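PDB 4IKG: lipid transferase CIDEC from Mus musculus, which transfers triacylglycerol between lipid droplets and drives their fusion into a single large droplet, with its CIDE-N domain, the part described here, taking part in homodimerization. Local coordinates for residues R15-G20 against D35-K40; S45-L48 against T53-E56. One frame throughout, in Å; residues are numbered along the deposited sequence.

How the contacts relate
From the N terminus, strand 7-11 turns back into the edge strand 18-22, and the chain then enters helix 26-36. Contact 1 closes this strand-to-helix connection, bringing the end of the helix back onto the start of strand 18-22. The chain next crosses to strand 45-48, which runs along strand 69-73, and contact 2 closes a short hairpin with the other edge strand, 54-55. The two loops lie in series, neither nested nor crossed, with centres about 16 Å apart on opposite sides of the chain's centre. Contact 1 ties the helix to one margin of the five-stranded mixed sheet; contact 2 completes the opposite margin.

Contact 1 (R15-G20 against D35-K40); sequences RKVRKG and DILKLK
Val17 makes the first touch, its methyl CG2 lying 3.8 Å from CD2 of Leu37. The small branched side chain suits a place at the margin of the core, where one methyl can meet the leucine while the residue stays partly exposed. Lys19 follows on the same side of the chain and does more with its length. Its CB rests 3.8 Å from that same CD2 of Leu37, which thus receives both residues. With CG trans to the backbone nitrogen (chi1 -152°), the lysine chain is sent across to Ile36, where CD of Lys19 meets CG2 of Ile36 at 3.7 Å. The bend at chi3 (-75°) then turns CE and NZ toward the backbone, and NZ makes a weak hydrogen bond of 3.3 Å to O of Ile36, the last residue of helix 26-36. A lysine fits here because its methylenes cover apolar groups while its ammonium reaches a backbone carbonyl at the C-terminal end of the helix, where the helix dipole would probably welcome a positive charge. Leu37, the first residue to leave helical geometry, is buried, and it also packs on Val10 of strand 7-11 and on Thr12 of the loop that follows it. Helix 26-36 is thereby held against the first hairpin of the sheet, an arrangement characteristic of the ubiquitin-like beta-grasp fold to which CIDE-N domains belong.

Contact 2 (S45-L48 against T53-E56); sequences SLVL and TIVE
Leu46 and Val55 meet through their backbones: the amide of Val55 gives its hydrogen to O of Leu46 at 2.9 Å, with an N-H...O angle of 160°. No direct return bond forms, as N of Leu46 lies 4.2 Å from O of Val55. A water accepts from N of Leu46 at 3.2 Å and also sits 2.5 Å from O of Val55, short enough to make that leg doubtful. Beyond the non-hydrogen-bonded pair Val47-Ile54, the amide of Leu48 reaches O of Thr53 at 2.8 Å; CA of Val47 adds a CA-H...O contact to O of Thr53 at 3.4 Å. Thr53 OG1 is satisfied by Asp51 within the turn, while CB of Thr53 faces CD1 of Leu48 at 3.7 Å, the side chains lying side by side. Leu48 also crosses Val55 nearly at a right angle, CD2 of Leu48 4.0 Å from CG2 of Val55. Leucine and valine suit this face, for Leu46 and Val55 are buried against Phe61, and Leu46 also meets helix 26-36. On the other face Val47 packs on Met71, Leu73 and the more exposed Ile54. Direct bonding thus lapses away from the turn, where water apparently fills the gap as 53-56 heads toward helix 58-63.

Contact 1 (R15-G20 against D35-K40)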
loop_
_atom_site.group_PDB
_atom_site.type_symbol
_atom_site.label_atom_id
_atom_site.label_comp_id
_atom_site.label_asym_id
_atom_site.label_seq_id
_atom_site.Cartn_x
_atom_site.Cartn_y
_atom_site.Cartn_z
ATOM N N ARG A 15 -12.275 -1.694 -2.306
ATOM C CA ARG A 15 -12.500 -1.878 -0.868
ATOM C C ARG A 15 -12.987 -3.281 -0.541
ATOM O O ARG A 15 -13.794 -3.474 0.371
ATOM C CB ARG A 15 -13.492 -0.850 -0.319
ATOM C CG ARG A 15 -12.847 0.414 0.199
ATOM C CD ARG A 15 -12.331 1.281 -0.929
ATOM N NE ARG A 15 -12.188 2.662 -0.483
ATOM C CZ ARG A 15 -11.850 3.678 -1.268
ATOM N NH1 ARG A 15 -11.609 3.478 -2.557
ATOM N NH2 ARG A 15 -11.753 4.896 -0.757
ATOM N N LYS A 16 -12.491 -4.254 -1.298
ATOM C CA LYS A 16 -12.924 -5.637 -1.163
ATOM C C LYS A 16 -12.214 -6.326 -0.003
ATOM O O LYS A 16 -12.843 -6.705 0.985
ATOM C CB LYS A 16 -12.671 -6.404 -2.466
ATOM C CG LYS A 16 -13.469 -7.697 -2.590
ATOM C CD LYS A 16 -12.877 -8.634 -3.640
ATOM C CE LYS A 16 -13.644 -8.597 -4.958
ATOM N NZ LYS A 16 -13.173 -9.653 -5.904
ATOM N N VAL A 17 -10.900 -6.482 -0.131
ATOM C CA VAL A 17 -10.105 -7.156 0.889
ATOM C C VAL A 17 -9.060 -6.234 1.524
ATOM O O VAL A 17 -8.351 -5.499 0.830
ATOM C CB VAL A 17 -9.468 -8.470 0.346
ATOM C CG1 VAL A 17 -9.725 -8.618 -1.153
ATOM C CG2 VAL A 17 -7.976 -8.544 0.656
ATOM N N ARG A 18 -8.998 -6.258 2.853
ATOM C CA ARG A 18 -7.987 -5.520 3.600
ATOM C C ARG A 18 -7.097 -6.512 4.331
ATOM O O ARG A 18 -7.589 -7.407 5.019
ATOM C CB ARG A 18 -8.646 -4.572 4.602
ATOM C CG ARG A 18 -9.389 -3.413 3.961
ATOM C CD ARG A 18 -10.543 -2.957 4.834
ATOM N NE ARG A 18 -11.407 -4.076 5.197
ATOM C CZ ARG A 18 -12.343 -4.589 4.405
ATOM N NH1 ARG A 18 -12.540 -4.085 3.194
ATOM N NH2 ARG A 18 -13.080 -5.608 4.822
ATOM N N LYS A 19 -5.787 -6.355 4.181
ATOM C CA LYS A 19 -4.851 -7.312 4.753
ATOM C C LYS A 19 -3.685 -6.660 5.488
ATOM O O LYS A 19 -3.201 -5.594 5.093
ATOM C CB LYS A 19 -4.342 -8.251 3.658
ATOM C CG LYS A 19 -3.934 -9.624 4.153
ATOM C CD LYS A 19 -3.752 -10.596 3.000
ATOM C CE LYS A 19 -5.088 -11.058 2.433
ATOM N NZ LYS A 19 -4.913 -12.125 1.407
ATOM N N GLY A 20 -3.242 -7.310 6.561
ATOM C CA GLY A 20 -2.122 -6.828 7.346
ATOM C C GLY A 20 -0.807 -7.389 6.840
ATOM O O GLY A 20 -0.645 -8.606 6.713
ATOM N N ASP A 35 2.011 -10.554 -4.396
ATOM C CA ASP A 35 1.781 -11.961 -4.085
ATOM C C ASP A 35 0.967 -12.154 -2.809
ATOM O O ASP A 35 0.403 -13.228 -2.588
ATOM C CB ASP A 35 3.106 -12.728 -3.999
ATOM C CG ASP A 35 3.592 -13.208 -5.354
ATOM O OD1 ASP A 35 2.742 -13.519 -6.215
ATOM O OD2 ASP A 35 4.822 -13.281 -5.554
ATOM N N ILE A 36 0.899 -11.128 -1.967
ATOM C CA ILE A 36 0.083 -11.233 -0.759
ATOM C C ILE A 36 -1.414 -11.027 -1.053
ATOM O O ILE A 36 -2.262 -11.752 -0.527
ATOM C CB ILE A 36 0.577 -10.292 0.367
ATOM C CG1 ILE A 36 1.933 -10.769 0.891
ATOM C CG2 ILE A 36 -0.422 -10.244 1.509
ATOM C CD1 ILE A 36 2.385 -10.098 2.170
ATOM N N LEU A 37 -1.729 -10.063 -1.918
ATOM C CA LEU A 37 -3.115 -9.709 -2.239
ATOM C C LEU A 37 -3.656 -10.376 -3.506
ATOM O O LEU A 37 -4.726 -10.004 -3.991
ATOM C CB LEU A 37 -3.254 -8.191 -2.394
ATOM C CG LEU A 37 -3.312 -7.354 -1.121
ATOM C CD1 LEU A 37 -3.761 -5.936 -1.433
ATOM C CD2 LEU A 37 -4.251 -8.008 -0.127
ATOM N N LYS A 38 -2.919 -11.352 -4.033
ATOM C CA LYS A 38 -3.247 -11.982 -5.317
ATOM C C LYS A 38 -3.426 -10.952 -6.434
ATOM O O LYS A 38 -4.531 -10.780 -6.952
ATOM C CB LYS A 38 -4.505 -12.859 -5.212
ATOM C CG LYS A 38 -4.271 -14.287 -4.730
ATOM C CD LYS A 38 -5.527 -15.131 -4.932
ATOM C CE LYS A 38 -5.204 -16.617 -5.006
ATOM N NZ LYS A 38 -4.142 -16.897 -6.011
ATOM N N LEU A 39 -2.344 -10.273 -6.806
ATOM C CA LEU A 39 -2.415 -9.251 -7.849
ATOM C C LEU A 39 -1.828 -9.720 -9.179
ATOM O O LEU A 39 -0.726 -10.268 -9.227
ATOM C CB LEU A 39 -1.751 -7.954 -7.383
ATOM C CG LEU A 39 -2.541 -7.271 -6.267
ATOM C CD1 LEU A 39 -1.903 -5.959 -5.855
ATOM C CD2 LEU A 39 -3.985 -7.059 -6.703
ATOM N N LYS A 40 -2.576 -9.494 -10.254
ATOM C CA LYS A 40 -2.197 -9.958 -11.586
ATOM C C LYS A 40 -0.899 -9.331 -12.081
ATOM O O LYS A 40 -0.115 -9.976 -12.779
ATOM C CB LYS A 40 -3.331 -9.683 -12.569
ATOM C CG LYS A 40 -4.575 -10.491 -12.266
ATOM C CD LYS A 40 -5.806 -9.855 -12.864
ATOM C CE LYS A 40 -6.895 -10.883 -13.101
ATOM N NZ LYS A 40 -8.073 -10.262 -13.764
#

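Contact 2 (S45-L48 against T53-E56)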
loop_
_atom_site.group_PDB
_atom_site.type_symbol
_atom_site.label_atom_id
_atom_site.label_comp_id
_atom_site.label_asym_id
_atom_site.label_seq_id
_atom_site.Cartn_x
_atom_site.Cartn_y
_atom_site.Cartn_z
ATOM N N SER A 45 2.320 2.201 -7.397
ATOM C CA SER A 45 2.254 3.305 -6.446
ATOM C C SER A 45 1.505 2.930 -5.172
ATOM O O SER A 45 0.496 2.221 -5.217
ATOM C CB SER A 45 1.595 4.525 -7.097
ATOM O OG SER A 45 1.587 5.636 -6.218
ATOM N N LEU A 46 2.010 3.401 -4.035
ATOM C CA LEU A 46 1.313 3.224 -2.770
ATOM C C LEU A 46 0.594 4.517 -2.421
ATOM O O LEU A 46 1.182 5.600 -2.486
ATOM C CB LEU A 46 2.284 2.851 -1.654
ATOM C CG LEU A 46 1.608 2.575 -0.309
ATOM C CD1 LEU A 46 0.634 1.413 -0.439
ATOM C CD2 LEU A 46 2.630 2.301 0.779
ATOM N N VAL A 47 -0.677 4.411 -2.053
ATOM C CA VAL A 47 -1.478 5.602 -1.815
ATOM C C VAL A 47 -2.241 5.502 -0.495
ATOM O O VAL A 47 -2.399 4.414 0.050
ATOM C CB VAL A 47 -2.438 5.856 -3.004
ATOM C CG1 VAL A 47 -3.883 5.513 -2.642
ATOM C CG2 VAL A 47 -2.317 7.289 -3.487
ATOM N N LEU A 48 -2.687 6.637 0.035
ATOM C CA LEU A 48 -3.530 6.621 1.226
ATOM C C LEU A 48 -4.989 6.343 0.848
ATOM O O LEU A 48 -5.522 6.954 -0.079
ATOM C CB LEU A 48 -3.410 7.936 2.002
ATOM C CG LEU A 48 -2.077 8.213 2.701
ATOM C CD1 LEU A 48 -2.191 9.420 3.623
ATOM C CD2 LEU A 48 -1.605 6.992 3.474
ATOM N N THR A 53 -3.590 10.206 -1.049
ATOM C CA THR A 53 -2.306 10.882 -0.887
ATOM C C THR A 53 -1.165 9.925 -1.231
ATOM O O THR A 53 -1.074 8.828 -0.679
ATOM C CB THR A 53 -2.120 11.426 0.547
ATOM O OG1 THR A 53 -3.174 12.347 0.854
ATOM C CG2 THR A 53 -0.780 12.133 0.681
ATOM N N ILE A 54 -0.301 10.347 -2.152
ATOM C CA ILE A 54 0.777 9.491 -2.648
ATOM C C ILE A 54 1.908 9.287 -1.634
ATOM O O ILE A 54 2.485 10.251 -1.125
ATOM C CB ILE A 54 1.362 10.030 -3.976
ATOM C CG1 ILE A 54 0.296 10.004 -5.076
ATOM C CG2 ILE A 54 2.577 9.215 -4.398
ATOM C CD1 ILE A 54 0.710 10.706 -6.354
ATOM N N VAL A 55 2.215 8.022 -1.352
ATOM C CA VAL A 55 3.341 7.663 -0.498
ATOM C C VAL A 55 4.481 7.150 -1.374
ATOM O O VAL A 55 4.477 5.986 -1.786
ATOM C CB VAL A 55 2.953 6.564 0.511
ATOM C CG1 VAL A 55 4.069 6.350 1.522
ATOM C CG2 VAL A 55 1.654 6.920 1.218
ATOM N N GLU A 56 5.452 8.015 -1.661
ATOM C CA GLU A 56 6.535 7.658 -2.576
ATOM C C GLU A 56 7.928 7.832 -1.972
ATOM O O GLU A 56 8.935 7.605 -2.646
ATOM C CB GLU A 56 6.420 8.449 -3.883
ATOM C CG GLU A 56 6.502 9.957 -3.707
ATOM C CD GLU A 56 6.521 10.696 -5.031
ATOM O OE1 GLU A 56 5.952 10.179 -6.015
ATOM O OE2 GLU A 56 7.111 11.796 -5.090
HETATM O O HOH W 1 4.750 5.012 -4.053
#